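Side-chain contacts in alpha-L-rhamnosidase (Klebsiella oxytoca, PDB 4XHC), which hydrolyses terminal alpha-L-rhamnose from rhamnosides as a family GH78 alpha-L-rhamnosidase, with rhamnose bound in its pocket: residues Asn221-Thr226 with Thr533-Ile538; Asn257-Ala262 with Ile538-Leu543; Asn314-Ala319 with Ile383-Arg388. All blocks are in the same frame, centred on the assembly; numbering follows the deposited sequence.

Contact 1: residues Asn221-Thr226 with Thr533-Ile538; sequences NVAVLT and TPAWFI
Next to the methyl-to-methyl contact of Ala223 with Ala535, the carbonyl oxygen of Val222 takes two bonds from one residue. Thr226 OG1 donates to Val222 O at 2.6 Å and Thr226 N at 3.1 Å, the two arriving from opposite faces of the carbonyl plane. The hydroxyl donor lies 33° off that plane. Thr226 OG1 is also bonded to the backbone N of Phe504, which ties this turn of helix 214-230 to a neighbouring loop. Across the interface the chemistry is purely apolar. Ala223 CB and Ala535 CB both point at the opposing helix and lie 3.8 Å apart. With only methyl groups between Ala223 and Ala535, the backbones come close at this point, the two CA atoms being 5.9 Å apart. Both helices belong to the catalytic domain, an (alpha/alpha)6 barrel in this family, and residues 534-540 form its last helix, brought back against helix 214-230 after some three hundred intervening residues. Val224 adds a looser flank: its CG1 is anti to the backbone N (chi1 170°), which leaves CG2 beside that N, 4.5 Å from Ala535 CB. Val256 of helix 247-259 also packs on Ala535, and Pro534 rests on Ile219.

Contact 2: residues Asn257-Ala262 with Ile538-Leu543; sequences NDVTFA and IRQYGL
Val259 and Arg539 meet mainly through carbon. The CG2 methyl of Val259 lies 3.7 Å from Arg539 CD and 4.0 Å from Arg539 CB, so the valine methyl lies across the aliphatic part of the arginine at a slant. Arg539 CG stands beside the backbone N (chi1 -70°), and from there the chain runs extended to NE, carrying the guanidinium past Val259 to Thr260. There Thr260 CG2 lies over one face of the guanidinium, near its centre and 4.0 Å above the plane, the two side chains crossing at about a right angle. At the outer edge of the contact, Gln540 bends at chi2 and brings OE1 to 3.5 Å from Val259 CG1, a polar-to-methyl touch. The polar link across the segments is a single weak hydrogen bond from Arg539 NH1 to Val259 O, 3.4 Å long and bent to 132° at the hydrogen. Stronger partners lie elsewhere: NH1 bonds to Pro207 O, NH2 forms a salt bridge with Asp220 of helix 214-230, and Thr260 OG1 is bonded to Val256 O, one turn back. Arg539 thus joins Val259 and Thr260 to helix 214-230, its charge probably balanced mostly by Asp220, its stem packed on Val259 CG2 and one guanidinium face on Thr260 CG2.

Contact 3: residues Asn314-Ala319 with Ile383-Arg388; sequences NYLQSA and IWLAER
Leu385 and Arg388, one helical turn apart, both meet Leu316, whose side chain reaches out from helix 302-319 toward helix 368-389. The two helices are part of the (alpha/alpha)6 barrel of the catalytic domain, and here they stand well apart: the closest CA atoms of the two segments, those of Leu316 and Leu385, are 9.3 Å from each other, a gap bridged by the leucine and arginine side chains. With chi1 at -179° the CG of Leu316 swings away from the backbone N, and CD2 is the methyl that meets helix 368-389. Early in the second segment, Ile383 turns to helix 391-412, packing on Tyr397 and Leu401, and the ring of Trp384 meets that of Tyr313 with the planes at about 35°. Leu385 is the first residue to touch Leu316. Its CB leaves the helix to one side, but its CD2 comes within 4.2 Å of Leu316 CD2, a methyl-to-methyl contact of two buried leucines. Trp329 of helix 322-340 also lies against Leu385, and Met322 and Ala325 of that helix pack on Leu316, so a third helix fills in beside the pair. Ala386 packs on Ala394, and Glu387 forms a salt bridge with Arg398, both partners on helix 391-412. Arg388, exposed to solvent, completes the contact. Its CB points at the first helix, and its chain, extended from CG to NE, crosses Leu316 at a slant. Leu316 CD2 is thereby set 3.8 Å from Arg388 CD and 3.7 Å from Arg388 NE.

Contacts 1 and 2 share helix 534-540 and lie about 8 Å apart between centres; Val224 of contact 1 packs against both Arg539 and Phe261 of contact 2. Contacts 1 and 3 are largely buried, contact 2 only partly, although contact 3 lies farthest from the centre of the chain. Contact 1 rests on small methyl groups between close backbones. Contact 2, where both segments leave their helices for loop or turn, mixes aliphatic packing with a weak polar link. Contact 3 uses other helices, its centre about 25 Å from that of contact 1, and sets buried leucines beside an exposed arginine. Its segments nest inside the loops closed by the other two.

Contact 1: residues Asn221-Thr226 with Thr533-Ile538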
loop_
_atom_site.group_PDB
_atom_site.type_symbol
_atom_site.label_atom_id
_atom_site.label_comp_id
_atom_site.label_asym_id
_atom_site.label_seq_id
_atom_site.Cartn_x
_atom_site.Cartn_y
_atom_site.Cartn_z
ATOM N N ASN A 221 -34.378 -12.862 -6.129
ATOM C CA ASN A 221 -33.002 -13.318 -6.369
ATOM C C ASN A 221 -31.974 -12.283 -5.950
ATOM O O ASN A 221 -30.985 -12.610 -5.299
ATOM C CB ASN A 221 -32.778 -13.700 -7.829
ATOM C CG ASN A 221 -33.447 -15.005 -8.193
ATOM O OD1 ASN A 221 -33.540 -15.924 -7.377
ATOM N ND2 ASN A 221 -33.915 -15.100 -9.424
ATOM N N VAL A 222 -32.212 -11.032 -6.307
ATOM C CA VAL A 222 -31.307 -9.960 -5.913
ATOM C C VAL A 222 -31.304 -9.756 -4.396
ATOM O O VAL A 222 -30.254 -9.524 -3.797
ATOM C CB VAL A 222 -31.670 -8.662 -6.641
ATOM C CG1 VAL A 222 -30.917 -7.473 -6.058
ATOM C CG2 VAL A 222 -31.372 -8.813 -8.128
ATOM N N ALA A 223 -32.477 -9.858 -3.778
ATOM C CA ALA A 223 -32.611 -9.731 -2.326
ATOM C C ALA A 223 -31.808 -10.784 -1.577
ATOM O O ALA A 223 -31.071 -10.472 -0.658
ATOM C CB ALA A 223 -34.073 -9.825 -1.929
ATOM N N VAL A 224 -31.960 -12.035 -1.984
ATOM C CA VAL A 224 -31.277 -13.141 -1.323
ATOM C C VAL A 224 -29.761 -12.981 -1.391
ATOM O O VAL A 224 -29.080 -13.218 -0.394
ATOM C CB VAL A 224 -31.709 -14.509 -1.911
ATOM C CG1 VAL A 224 -30.829 -15.642 -1.391
ATOM C CG2 VAL A 224 -33.169 -14.792 -1.574
ATOM N N LEU A 225 -29.230 -12.584 -2.551
ATOM C CA LEU A 225 -27.778 -12.368 -2.695
ATOM C C LEU A 225 -27.312 -11.248 -1.778
ATOM O O LEU A 225 -26.227 -11.329 -1.200
ATOM C CB LEU A 225 -27.395 -12.042 -4.142
ATOM C CG LEU A 225 -25.909 -11.741 -4.416
ATOM C CD1 LEU A 225 -25.008 -12.876 -3.934
ATOM C CD2 LEU A 225 -25.673 -11.443 -5.898
ATOM N N THR A 226 -28.145 -10.212 -1.653
ATOM C CA THR A 226 -27.872 -9.093 -0.764
ATOM C C THR A 226 -27.689 -9.570 0.664
ATOM O O THR A 226 -26.728 -9.193 1.335
ATOM C CB THR A 226 -29.009 -8.048 -0.788
ATOM O OG1 THR A 226 -29.314 -7.694 -2.142
ATOM C CG2 THR A 226 -28.599 -6.808 -0.027
ATOM N N THR A 533 -35.820 -6.915 2.135
ATOM C CA THR A 533 -37.037 -7.462 2.724
ATOM C C THR A 533 -38.076 -7.966 1.725
ATOM O O THR A 533 -38.921 -8.781 2.094
ATOM C CB THR A 533 -37.714 -6.457 3.662
ATOM O OG1 THR A 533 -37.726 -5.164 3.054
ATOM C CG2 THR A 533 -36.969 -6.390 4.974
ATOM N N PRO A 534 -38.035 -7.501 0.466
ATOM C CA PRO A 534 -38.962 -8.103 -0.491
ATOM C C PRO A 534 -38.952 -9.636 -0.509
ATOM O O PRO A 534 -39.992 -10.258 -0.739
ATOM C CB PRO A 534 -38.481 -7.543 -1.818
ATOM C CG PRO A 534 -38.023 -6.171 -1.457
ATOM C CD PRO A 534 -37.410 -6.286 -0.086
ATOM N N ALA A 535 -37.794 -10.240 -0.264
ATOM C CA ALA A 535 -37.727 -11.688 -0.113
ATOM C C ALA A 535 -38.682 -12.189 0.986
ATOM O O ALA A 535 -39.375 -13.192 0.802
ATOM C CB ALA A 535 -36.298 -12.121 0.176
ATOM N N TRP A 536 -38.728 -11.475 2.112
ATOM C CA TRP A 536 -39.634 -11.826 3.211
ATOM C C TRP A 536 -41.096 -11.630 2.813
ATOM O O TRP A 536 -41.903 -12.541 2.962
ATOM C CB TRP A 536 -39.315 -11.014 4.474
ATOM C CG TRP A 536 -40.164 -11.379 5.668
ATOM C CD1 TRP A 536 -40.097 -12.529 6.403
ATOM C CD2 TRP A 536 -41.193 -10.590 6.260
ATOM N NE1 TRP A 536 -41.029 -12.508 7.411
ATOM C CE2 TRP A 536 -41.711 -11.323 7.348
ATOM C CE3 TRP A 536 -41.727 -9.332 5.981
ATOM C CZ2 TRP A 536 -42.741 -10.840 8.152
ATOM C CZ3 TRP A 536 -42.752 -8.850 6.789
ATOM C CH2 TRP A 536 -43.246 -9.607 7.859
ATOM N N PHE A 537 -41.428 -10.449 2.300
ATOM C CA PHE A 537 -42.793 -10.171 1.848
ATOM C C PHE A 537 -43.265 -11.209 0.828
ATOM O O PHE A 537 -44.382 -11.727 0.917
ATOM C CB PHE A 537 -42.898 -8.775 1.223
ATOM C CG PHE A 537 -42.752 -7.651 2.208
ATOM C CD1 PHE A 537 -43.613 -7.541 3.294
ATOM C CD2 PHE A 537 -41.772 -6.681 2.034
ATOM C CE1 PHE A 537 -43.483 -6.499 4.197
ATOM C CE2 PHE A 537 -41.637 -5.636 2.933
ATOM C CZ PHE A 537 -42.493 -5.543 4.014
ATOM N N ILE A 538 -42.409 -11.506 -0.142
ATOM C CA ILE A 538 -42.781 -12.397 -1.226
ATOM C C ILE A 538 -43.016 -13.805 -0.688
ATOM O O ILE A 538 -44.021 -14.434 -1.016
ATOM C CB ILE A 538 -41.734 -12.364 -2.361
ATOM C CG1 ILE A 538 -41.826 -11.020 -3.092
ATOM C CG2 ILE A 538 -41.954 -13.496 -3.357
ATOM C CD1 ILE A 538 -40.588 -10.665 -3.878
#

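Contact 2: residues Asn257-Ala262 with Ile538-Leu543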
loop_
_atom_site.group_PDB
_atom_site.type_symbol
_atom_site.label_atom_id
_atom_site.label_comp_id
_atom_site.label_asym_id
_atom_site.label_seq_id
_atom_site.Cartn_x
_atom_site.Cartn_y
_atom_site.Cartn_z
ATOM N N ASN A 257 -33.842 -13.688 7.009
ATOM C CA ASN A 257 -33.161 -14.905 7.415
ATOM C C ASN A 257 -34.154 -16.020 7.742
ATOM O O ASN A 257 -33.959 -17.174 7.368
ATOM C CB ASN A 257 -32.285 -14.610 8.633
ATOM C CG ASN A 257 -31.612 -15.848 9.183
ATOM O OD1 ASN A 257 -30.769 -16.451 8.530
ATOM N ND2 ASN A 257 -31.996 -16.240 10.389
ATOM N N ASP A 258 -35.218 -15.652 8.433
ATOM C CA ASP A 258 -36.265 -16.573 8.835
ATOM C C ASP A 258 -36.811 -17.479 7.730
ATOM O O ASP A 258 -37.094 -18.641 7.966
ATOM C CB ASP A 258 -37.430 -15.766 9.401
ATOM C CG ASP A 258 -37.913 -16.298 10.705
ATOM O OD1 ASP A 258 -37.044 -16.538 11.576
ATOM O OD2 ASP A 258 -39.146 -16.462 10.854
ATOM N N VAL A 259 -36.963 -16.926 6.534
ATOM C CA VAL A 259 -37.568 -17.632 5.398
ATOM C C VAL A 259 -36.564 -17.973 4.291
ATOM O O VAL A 259 -36.952 -18.476 3.243
ATOM C CB VAL A 259 -38.722 -16.804 4.771
ATOM C CG1 VAL A 259 -39.839 -16.602 5.780
ATOM C CG2 VAL A 259 -38.223 -15.458 4.244
ATOM N N THR A 260 -35.286 -17.689 4.514
ATOM C CA THR A 260 -34.234 -18.062 3.574
ATOM C C THR A 260 -33.290 -19.061 4.246
ATOM O O THR A 260 -33.532 -20.265 4.175
ATOM C CB THR A 260 -33.461 -16.832 3.042
ATOM O OG1 THR A 260 -32.920 -16.080 4.136
ATOM C CG2 THR A 260 -34.375 -15.939 2.215
ATOM N N PHE A 261 -32.249 -18.570 4.920
ATOM C CA PHE A 261 -31.176 -19.433 5.417
ATOM C C PHE A 261 -31.419 -20.007 6.805
ATOM O O PHE A 261 -30.722 -20.929 7.216
ATOM C CB PHE A 261 -29.846 -18.691 5.405
ATOM C CG PHE A 261 -29.435 -18.212 4.047
ATOM C CD1 PHE A 261 -28.836 -19.076 3.145
ATOM C CD2 PHE A 261 -29.649 -16.897 3.671
ATOM C CE1 PHE A 261 -28.460 -18.637 1.889
ATOM C CE2 PHE A 261 -29.277 -16.453 2.419
ATOM C CZ PHE A 261 -28.679 -17.322 1.527
ATOM N N ALA A 262 -32.401 -19.470 7.518
ATOM C CA ALA A 262 -32.820 -19.996 8.831
ATOM C C ALA A 262 -31.661 -20.212 9.819
ATOM O O ALA A 262 -31.620 -21.213 10.523
ATOM C CB ALA A 262 -33.631 -21.282 8.665
ATOM N N ILE A 538 -42.409 -11.506 -0.142
ATOM C CA ILE A 538 -42.781 -12.397 -1.226
ATOM C C ILE A 538 -43.016 -13.805 -0.688
ATOM O O ILE A 538 -44.021 -14.434 -1.016
ATOM C CB ILE A 538 -41.734 -12.364 -2.361
ATOM C CG1 ILE A 538 -41.826 -11.020 -3.092
ATOM C CG2 ILE A 538 -41.954 -13.496 -3.357
ATOM C CD1 ILE A 538 -40.588 -10.665 -3.878
ATOM N N ARG A 539 -42.111 -14.276 0.166
ATOM C CA ARG A 539 -42.193 -15.635 0.706
ATOM C C ARG A 539 -43.239 -15.792 1.808
ATOM O O ARG A 539 -44.022 -16.730 1.783
ATOM C CB ARG A 539 -40.824 -16.092 1.216
ATOM C CG ARG A 539 -39.820 -16.343 0.104
ATOM C CD ARG A 539 -38.390 -16.250 0.600
ATOM N NE ARG A 539 -37.438 -16.306 -0.507
ATOM C CZ ARG A 539 -36.700 -17.363 -0.832
ATOM N NH1 ARG A 539 -36.767 -18.494 -0.142
ATOM N NH2 ARG A 539 -35.870 -17.283 -1.861
ATOM N N GLN A 540 -43.256 -14.870 2.762
ATOM C CA GLN A 540 -44.166 -14.945 3.908
ATOM C C GLN A 540 -45.627 -14.724 3.524
ATOM O O GLN A 540 -46.500 -15.365 4.089
ATOM C CB GLN A 540 -43.759 -13.916 4.975
ATOM C CG GLN A 540 -44.482 -14.043 6.309
ATOM C CD GLN A 540 -44.166 -15.327 7.031
ATOM O OE1 GLN A 540 -43.094 -15.904 6.875
ATOM N NE2 GLN A 540 -45.099 -15.780 7.836
ATOM N N TYR A 541 -45.895 -13.814 2.586
ATOM C CA TYR A 541 -47.274 -13.511 2.170
ATOM C C TYR A 541 -47.684 -14.192 0.866
ATOM O O TYR A 541 -48.803 -14.001 0.384
ATOM C CB TYR A 541 -47.482 -12.002 2.066
ATOM C CG TYR A 541 -47.374 -11.312 3.403
ATOM C CD1 TYR A 541 -46.134 -10.974 3.927
ATOM C CD2 TYR A 541 -48.511 -11.007 4.155
ATOM C CE1 TYR A 541 -46.022 -10.340 5.152
ATOM C CE2 TYR A 541 -48.407 -10.375 5.381
ATOM C CZ TYR A 541 -47.156 -10.046 5.868
ATOM O OH TYR A 541 -47.017 -9.423 7.074
ATOM N N GLY A 542 -46.777 -14.985 0.305
ATOM C CA GLY A 542 -47.065 -15.751 -0.903
ATOM C C GLY A 542 -47.503 -14.866 -2.053
ATOM O O GLY A 542 -48.488 -15.155 -2.723
ATOM N N LEU A 543 -46.762 -13.790 -2.286
ATOM C CA LEU A 543 -47.088 -12.861 -3.362
ATOM C C LEU A 543 -46.756 -13.466 -4.739
ATOM O O LEU A 543 -45.923 -14.379 -4.880
ATOM C CB LEU A 543 -46.345 -11.533 -3.160
ATOM C CG LEU A 543 -46.508 -10.831 -1.806
ATOM C CD1 LEU A 543 -45.808 -9.483 -1.809
ATOM C CD2 LEU A 543 -47.976 -10.656 -1.458
ATOM O OXT LEU A 543 -47.326 -13.051 -5.754
#

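Contact 3: residues Asn314-Ala319 with Ile383-Arg388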
loop_
_atom_site.group_PDB
_atom_site.type_symbol
_atom_site.label_atom_id
_atom_site.label_comp_id
_atom_site.label_asym_id
_atom_site.label_seq_id
_atom_site.Cartn_x
_atom_site.Cartn_y
_atom_site.Cartn_z
ATOM N N ASN A 314 -39.753 -11.302 17.668
ATOM C CA ASN A 314 -39.719 -12.049 16.383
ATOM C C ASN A 314 -38.862 -13.324 16.453
ATOM O O ASN A 314 -39.173 -14.325 15.793
ATOM C CB ASN A 314 -39.209 -11.177 15.221
ATOM C CG ASN A 314 -40.117 -9.988 14.906
ATOM O OD1 ASN A 314 -41.336 -10.054 15.031
ATOM N ND2 ASN A 314 -39.509 -8.889 14.483
ATOM N N TYR A 315 -37.789 -13.266 17.253
ATOM C CA TYR A 315 -36.884 -14.404 17.466
ATOM C C TYR A 315 -37.568 -15.527 18.239
ATOM O O TYR A 315 -37.376 -16.708 17.927
ATOM C CB TYR A 315 -35.598 -13.980 18.202
ATOM C CG TYR A 315 -34.740 -15.162 18.614
ATOM C CD1 TYR A 315 -33.954 -15.840 17.679
ATOM C CD2 TYR A 315 -34.739 -15.625 19.930
ATOM C CE1 TYR A 315 -33.183 -16.941 18.044
ATOM C CE2 TYR A 315 -33.968 -16.724 20.303
ATOM C CZ TYR A 315 -33.192 -17.382 19.357
ATOM O OH TYR A 315 -32.430 -18.471 19.725
ATOM N N LEU A 316 -38.360 -15.159 19.244
ATOM C CA LEU A 316 -39.153 -16.133 19.973
ATOM C C LEU A 316 -40.177 -16.819 19.058
ATOM O O LEU A 316 -40.290 -18.043 19.082
ATOM C CB LEU A 316 -39.855 -15.469 21.158
ATOM C CG LEU A 316 -40.721 -16.378 22.042
ATOM C CD1 LEU A 316 -39.890 -17.512 22.629
ATOM C CD2 LEU A 316 -41.405 -15.570 23.138
ATOM N N GLN A 317 -40.903 -16.035 18.253
ATOM C CA GLN A 317 -41.926 -16.573 17.335
ATOM C C GLN A 317 -41.357 -17.591 16.356
ATOM O O GLN A 317 -41.958 -18.631 16.110
ATOM C CB GLN A 317 -42.592 -15.451 16.518
ATOM C CG GLN A 317 -43.463 -14.460 17.296
ATOM C CD GLN A 317 -44.364 -15.109 18.331
ATOM O OE1 GLN A 317 -45.327 -15.805 17.994
ATOM N NE2 GLN A 317 -44.053 -14.879 19.603
ATOM N N SER A 318 -40.191 -17.270 15.799
ATOM C CA SER A 318 -39.579 -18.054 14.730
ATOM C C SER A 318 -38.712 -19.217 15.199
ATOM O O SER A 318 -38.752 -20.287 14.607
ATOM C CB SER A 318 -38.726 -17.139 13.878
ATOM O OG SER A 318 -37.722 -16.530 14.667
ATOM N N ALA A 319 -37.908 -18.993 16.235
ATOM C CA ALA A 319 -36.993 -20.017 16.763
ATOM C C ALA A 319 -37.581 -20.843 17.915
ATOM O O ALA A 319 -37.124 -21.954 18.157
ATOM C CB ALA A 319 -35.694 -19.369 17.212
ATOM N N ILE A 383 -45.690 -5.911 25.714
ATOM C CA ILE A 383 -46.848 -6.482 26.394
ATOM C C ILE A 383 -46.940 -7.971 26.096
ATOM O O ILE A 383 -47.164 -8.778 27.001
ATOM C CB ILE A 383 -48.157 -5.789 25.972
ATOM C CG1 ILE A 383 -48.186 -4.368 26.520
ATOM C CG2 ILE A 383 -49.378 -6.544 26.481
ATOM C CD1 ILE A 383 -49.202 -3.480 25.834
ATOM N N TRP A 384 -46.770 -8.341 24.831
ATOM C CA TRP A 384 -46.873 -9.743 24.460
ATOM C C TRP A 384 -45.796 -10.575 25.168
ATOM O O TRP A 384 -46.063 -11.705 25.617
ATOM C CB TRP A 384 -46.825 -9.911 22.937
ATOM C CG TRP A 384 -48.057 -9.376 22.238
ATOM C CD1 TRP A 384 -49.329 -9.322 22.742
ATOM C CD2 TRP A 384 -48.135 -8.855 20.906
ATOM N NE1 TRP A 384 -50.188 -8.793 21.812
ATOM C CE2 TRP A 384 -49.484 -8.497 20.674
ATOM C CE3 TRP A 384 -47.198 -8.659 19.881
ATOM C CZ2 TRP A 384 -49.919 -7.945 19.461
ATOM C CZ3 TRP A 384 -47.635 -8.108 18.673
ATOM C CH2 TRP A 384 -48.985 -7.761 18.476
ATOM N N LEU A 385 -44.600 -10.004 25.294
ATOM C CA LEU A 385 -43.516 -10.659 26.025
ATOM C C LEU A 385 -43.815 -10.696 27.522
ATOM O O LEU A 385 -43.611 -11.721 28.179
ATOM C CB LEU A 385 -42.182 -9.950 25.778
ATOM C CG LEU A 385 -41.550 -10.134 24.395
ATOM C CD1 LEU A 385 -40.387 -9.171 24.213
ATOM C CD2 LEU A 385 -41.081 -11.565 24.186
ATOM N N ALA A 386 -44.298 -9.578 28.057
ATOM C CA ALA A 386 -44.639 -9.496 29.479
ATOM C C ALA A 386 -45.678 -10.535 29.889
ATOM O O ALA A 386 -45.563 -11.118 30.955
ATOM C CB ALA A 386 -45.123 -8.097 29.837
ATOM N N GLU A 387 -46.675 -10.770 29.037
ATOM C CA GLU A 387 -47.701 -11.785 29.303
ATOM C C GLU A 387 -47.078 -13.149 29.661
ATOM O O GLU A 387 -47.608 -13.859 30.509
ATOM C CB GLU A 387 -48.688 -11.910 28.118
ATOM C CG GLU A 387 -49.983 -11.087 28.263
ATOM C CD GLU A 387 -50.634 -10.670 26.930
ATOM O OE1 GLU A 387 -50.529 -11.417 25.934
ATOM O OE2 GLU A 387 -51.266 -9.583 26.872
ATOM N N ARG A 388 -45.943 -13.492 29.048
ATOM C CA ARG A 388 -45.238 -14.754 29.332
ATOM C C ARG A 388 -44.291 -14.695 30.529
ATOM O O ARG A 388 -44.257 -15.619 31.323
ATOM C CB ARG A 388 -44.407 -15.193 28.130
ATOM C CG ARG A 388 -45.182 -15.387 26.845
ATOM C CD ARG A 388 -44.210 -15.559 25.684
ATOM N NE ARG A 388 -44.891 -15.903 24.440
ATOM C CZ ARG A 388 -45.419 -17.095 24.166
ATOM N NH1 ARG A 388 -45.356 -18.094 25.051
ATOM N NH2 ARG A 388 -46.020 -17.288 22.999
#